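Local structure of activated BY transcription factor SSRB (Salmonella enterica, 2WNW) at residues Val58-Ser62 with Ala121-Leu126; Phe71-Phe76 with Asn332-Asn336. The protein belongs to glycosyl hydrolase family 30 and combines a TIM-barrel domain with a beta-sandwich domain. All blocks are in the same frame, centred on the assembly; numbering follows the deposited sequence.

Contact 1 of 2, residues Val58-Ser62 with Ala121-Leu126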
# COMPACT_ATOMS: atom_id res chain seq x y z
N VAL A 58 -4.89 36.82 -13.28
CA VAL A 58 -4.63 38.22 -12.95
C VAL A 58 -3.15 38.42 -12.62
O VAL A 58 -2.55 39.42 -13.01
CB VAL A 58 -5.51 38.67 -11.76
CG1 VAL A 58 -5.01 39.99 -11.20
CG2 VAL A 58 -6.96 38.83 -12.23
N VAL A 59 -2.56 37.45 -11.92
CA VAL A 59 -1.15 37.53 -11.58
C VAL A 59 -0.32 37.41 -12.85
O VAL A 59 0.65 38.15 -13.05
CB VAL A 59 -0.76 36.41 -10.59
CG1 VAL A 59 0.75 36.41 -10.36
CG2 VAL A 59 -1.50 36.61 -9.28
N PHE A 60 -0.72 36.49 -13.73
CA PHE A 60 -0.03 36.29 -15.00
C PHE A 60 -0.07 37.57 -15.83
O PHE A 60 0.94 37.99 -16.40
CB PHE A 60 -0.69 35.17 -15.79
CG PHE A 60 -0.17 35.03 -17.20
CD1 PHE A 60 1.10 34.51 -17.44
CD2 PHE A 60 -0.94 35.44 -18.28
CE1 PHE A 60 1.59 34.39 -18.74
CE2 PHE A 60 -0.46 35.33 -19.59
CZ PHE A 60 0.81 34.80 -19.82
N ASN A 61 -1.25 38.18 -15.92
CA ASN A 61 -1.41 39.41 -16.69
C ASN A 61 -0.53 40.55 -16.17
O ASN A 61 -0.17 41.45 -16.93
CB ASN A 61 -2.88 39.86 -16.69
CG ASN A 61 -3.79 38.94 -17.48
OD1 ASN A 61 -3.34 38.11 -18.27
ND2 ASN A 61 -5.10 39.10 -17.29
N SER A 62 -0.18 40.51 -14.89
CA SER A 62 0.64 41.56 -14.29
C SER A 62 2.13 41.38 -14.53
O SER A 62 2.93 42.25 -14.17
CB SER A 62 0.38 41.64 -12.78
OG SER A 62 1.01 40.57 -12.10
N ALA A 121 -10.81 38.35 -20.21
CA ALA A 121 -9.73 39.23 -19.83
C ALA A 121 -8.78 38.62 -18.80
O ALA A 121 -7.57 38.88 -18.83
CB ALA A 121 -10.29 40.54 -19.30
N HIS A 122 -9.31 37.80 -17.90
CA HIS A 122 -8.51 37.22 -16.83
C HIS A 122 -8.03 35.78 -16.98
O HIS A 122 -6.97 35.42 -16.47
CB HIS A 122 -9.28 37.35 -15.51
CG HIS A 122 -9.57 38.77 -15.13
ND1 HIS A 122 -10.50 39.10 -14.16
CD2 HIS A 122 -9.05 39.94 -15.57
CE1 HIS A 122 -10.54 40.41 -14.02
NE2 HIS A 122 -9.67 40.94 -14.87
N LEU A 123 -8.80 34.94 -17.66
CA LEU A 123 -8.44 33.54 -17.81
C LEU A 123 -7.91 33.13 -19.18
O LEU A 123 -6.86 32.50 -19.28
CB LEU A 123 -9.63 32.64 -17.46
CG LEU A 123 -9.95 32.47 -15.98
CD1 LEU A 123 -11.34 31.89 -15.81
CD2 LEU A 123 -8.91 31.57 -15.34
N ILE A 124 -8.65 33.48 -20.22
CA ILE A 124 -8.28 33.10 -21.58
C ILE A 124 -6.86 33.46 -22.03
O ILE A 124 -6.22 32.68 -22.74
CB ILE A 124 -9.34 33.61 -22.58
CG1 ILE A 124 -10.68 32.94 -22.26
CG2 ILE A 124 -8.92 33.29 -24.02
CD1 ILE A 124 -11.79 33.24 -23.24
N PRO A 125 -6.35 34.64 -21.63
CA PRO A 125 -4.98 34.98 -22.06
C PRO A 125 -3.95 33.97 -21.55
O PRO A 125 -3.10 33.50 -22.30
CB PRO A 125 -4.78 36.37 -21.46
CG PRO A 125 -6.15 36.96 -21.53
CD PRO A 125 -7.01 35.81 -21.03
N LEU A 126 -4.04 33.63 -20.27
CA LEU A 126 -3.12 32.66 -19.66
C LEU A 126 -3.27 31.30 -20.34
O LEU A 126 -2.28 30.70 -20.78
CB LEU A 126 -3.43 32.51 -18.17
CG LEU A 126 -2.30 32.13 -17.19
CD1 LEU A 126 -2.94 31.59 -15.92
CD2 LEU A 126 -1.36 31.10 -17.80
O HOH W 1 -4.96 35.71 -18.13
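Phe60 lays its ring against the branched end of Leu126, with CD2 of Leu126 over one face and 4.2 Å from the ring centroid of Phe60, displaced toward the rim. The closest approach is nearer the root of the ring, where CG of Leu126 comes within 3.6 Å of CG of Phe60. With CG of Phe60 anti to its backbone N (chi1 171°), the ring leans out toward the start of helix 124-133, and Lys68 and Leu72 of helix 65-76 also touch it. A second CH-pi contact is made by Val58, whose CG2 stands over the centre of the His122 imidazole, 4.0 Å from the ring centroid. ND1 of His122 is hydrogen-bonded to OE1 of Glu54, which ties the ring to the first turn of helix 54-61. These helices lie in the TIM-barrel domain, where helices 54-61 and 65-76 follow the first barrel strand, 48-51, and helices 117-122 and 124-133 come between the second and third, 85-90 and 138-143. The contact therefore joins neighbouring parts of the barrel's helical layer. Beside the two CH-pi pairs, Asn61 uses both ends of its amide. ND2 donates to the carbonyl O of Ala121 at 2.9 Å, a bent bond with an N-H...O angle of 135°. A water is hydrogen-bonded to OD1 of Asn61 (2.9 Å) and to O of His122, and accepts from N of Leu126, so the break between helices 117-122 and 124-133 is bridged to Asn61 through a single solvent molecule.

Contact 2 of 2, residues Phe71-Phe76 with Asn332-Asn336; sequences FLSLYF and NLLLN
Leu333 turns its two methyl groups to different rings, Tyr75 and Phe76. CD2 of Leu333 sits over the middle of the Tyr75 ring, 3.9 Å from its centroid and only 11° off the normal, whereas CD1 meets the Phe76 ring at its edge, 3.8 Å from CZ of Phe76. Beside it, Leu334 lies across the end of the Phe71 ring: its CB is 3.7 Å from CZ of Phe71, and its CD2 is over one face toward the rim. The chi1 of 173° in Phe71 sets CG anti to the backbone N, which carries the ring outward from helix 65-76 to reach this leucine. The helix follows the first strand of the TIM barrel in the chain, and Leu333 and Leu334 come just after the last, 327-330, so the contact lies where the barrel closes. Helix 124-133 adds Leu126 against Phe71, with Ala130 and Leu133 against Phe76, while Ile352 touches Phe71, Tyr75 and Leu334. The ring of Tyr83 stacks on that of Tyr75. At the polar edge, the hydroxyl of Tyr75 donates to the carbonyl O of Leu333 at 2.7 Å, in the carbonyl plane and on a lone pair, with a C=O...O angle of 128°.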
# COMPACT_ATOMS: atom_id res chain seq x y z
N PHE A 71 7.71 32.18 -17.57
CA PHE A 71 6.69 31.44 -16.82
C PHE A 71 6.08 30.32 -17.65
O PHE A 71 6.02 29.17 -17.22
CB PHE A 71 5.59 32.39 -16.35
CG PHE A 71 4.41 31.69 -15.72
CD1 PHE A 71 4.52 31.15 -14.44
CD2 PHE A 71 3.22 31.54 -16.42
CE1 PHE A 71 3.45 30.46 -13.87
CE2 PHE A 71 2.14 30.86 -15.85
CZ PHE A 71 2.25 30.32 -14.58
N LEU A 72 5.61 30.66 -18.85
CA LEU A 72 4.98 29.68 -19.72
C LEU A 72 5.92 28.55 -20.16
O LEU A 72 5.50 27.40 -20.27
CB LEU A 72 4.37 30.36 -20.95
CG LEU A 72 3.20 31.30 -20.67
CD1 LEU A 72 2.76 31.96 -21.97
CD2 LEU A 72 2.04 30.51 -20.06
N SER A 73 7.18 28.88 -20.43
CA SER A 73 8.14 27.86 -20.85
C SER A 73 8.43 26.88 -19.71
O SER A 73 8.54 25.68 -19.93
CB SER A 73 9.45 28.52 -21.29
OG SER A 73 9.25 29.37 -22.40
N LEU A 74 8.56 27.42 -18.51
CA LEU A 74 8.84 26.61 -17.33
C LEU A 74 7.79 25.53 -17.09
O LEU A 74 8.11 24.41 -16.72
CB LEU A 74 8.92 27.52 -16.09
CG LEU A 74 10.25 27.81 -15.41
CD1 LEU A 74 11.43 27.42 -16.27
CD2 LEU A 74 10.28 29.29 -15.06
N TYR A 75 6.54 25.90 -17.31
CA TYR A 75 5.43 24.98 -17.09
C TYR A 75 4.97 24.18 -18.30
O TYR A 75 4.68 22.99 -18.18
CB TYR A 75 4.23 25.77 -16.56
CG TYR A 75 4.08 25.81 -15.05
CD1 TYR A 75 3.63 26.97 -14.42
CD2 TYR A 75 4.28 24.67 -14.27
CE1 TYR A 75 3.38 27.00 -13.05
CE2 TYR A 75 4.03 24.68 -12.89
CZ TYR A 75 3.57 25.85 -12.30
OH TYR A 75 3.27 25.88 -10.95
N PHE A 76 4.93 24.82 -19.46
CA PHE A 76 4.41 24.15 -20.64
C PHE A 76 5.36 23.76 -21.77
O PHE A 76 4.94 23.17 -22.76
CB PHE A 76 3.24 24.97 -21.18
CG PHE A 76 2.25 25.33 -20.11
CD1 PHE A 76 2.29 26.59 -19.51
CD2 PHE A 76 1.34 24.39 -19.64
CE1 PHE A 76 1.43 26.89 -18.45
CE2 PHE A 76 0.48 24.69 -18.59
CZ PHE A 76 0.52 25.94 -17.99
N ASN A 332 -3.86 26.04 -7.98
CA ASN A 332 -3.27 27.22 -8.65
C ASN A 332 -1.84 27.02 -9.16
O ASN A 332 -0.94 26.67 -8.41
CB ASN A 332 -3.26 28.43 -7.71
CG ASN A 332 -4.63 28.78 -7.19
OD1 ASN A 332 -5.45 29.38 -7.89
ND2 ASN A 332 -4.90 28.39 -5.94
N LEU A 333 -1.65 27.27 -10.46
CA LEU A 333 -0.33 27.15 -11.08
C LEU A 333 0.56 28.28 -10.59
O LEU A 333 1.78 28.12 -10.44
CB LEU A 333 -0.43 27.34 -12.59
CG LEU A 333 -1.03 26.31 -13.53
CD1 LEU A 333 -1.38 26.98 -14.85
CD2 LEU A 333 -0.04 25.19 -13.74
N LEU A 334 -0.07 29.42 -10.35
CA LEU A 334 0.63 30.63 -9.98
C LEU A 334 -0.19 31.53 -9.07
O LEU A 334 -1.41 31.59 -9.19
CB LEU A 334 0.96 31.39 -11.27
CG LEU A 334 1.34 32.87 -11.22
CD1 LEU A 334 2.78 33.00 -10.77
CD2 LEU A 334 1.16 33.49 -12.61
N LEU A 335 0.48 32.24 -8.16
CA LEU A 335 -0.18 33.16 -7.25
C LEU A 335 0.79 34.29 -6.92
O LEU A 335 1.98 34.20 -7.26
CB LEU A 335 -0.61 32.45 -5.96
CG LEU A 335 -1.73 31.41 -6.10
CD1 LEU A 335 -1.97 30.75 -4.75
CD2 LEU A 335 -3.01 32.08 -6.59
N ASN A 336 0.32 35.36 -6.28
CA ASN A 336 1.22 36.45 -5.95
C ASN A 336 2.06 36.08 -4.72
O ASN A 336 1.88 35.01 -4.14
CB ASN A 336 0.46 37.77 -5.76
CG ASN A 336 -0.52 37.75 -4.60
OD1 ASN A 336 -1.52 38.48 -4.62
ND2 ASN A 336 -0.24 36.95 -3.59

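The centres of contacts 1 and 2 are about 11 Å apart, on the same side of the chain's centre and within the TIM-barrel domain. Their segments alternate along the chain: 58-62, then 71-76, 121-126 and finally 332-336. Helices 54-61 and 65-76 are consecutive, so one contact begins on each, and the two touch directly. CD1 of Phe60 is 3.8 Å from CD2 of Phe71, and CG1 of Val59 is 3.7 Å from CG of Leu334. Apolar packing thus runs from helix 124-133 through the two early helices to strand 332-336, linking elements that follow the first, second and last strands of the closed barrel.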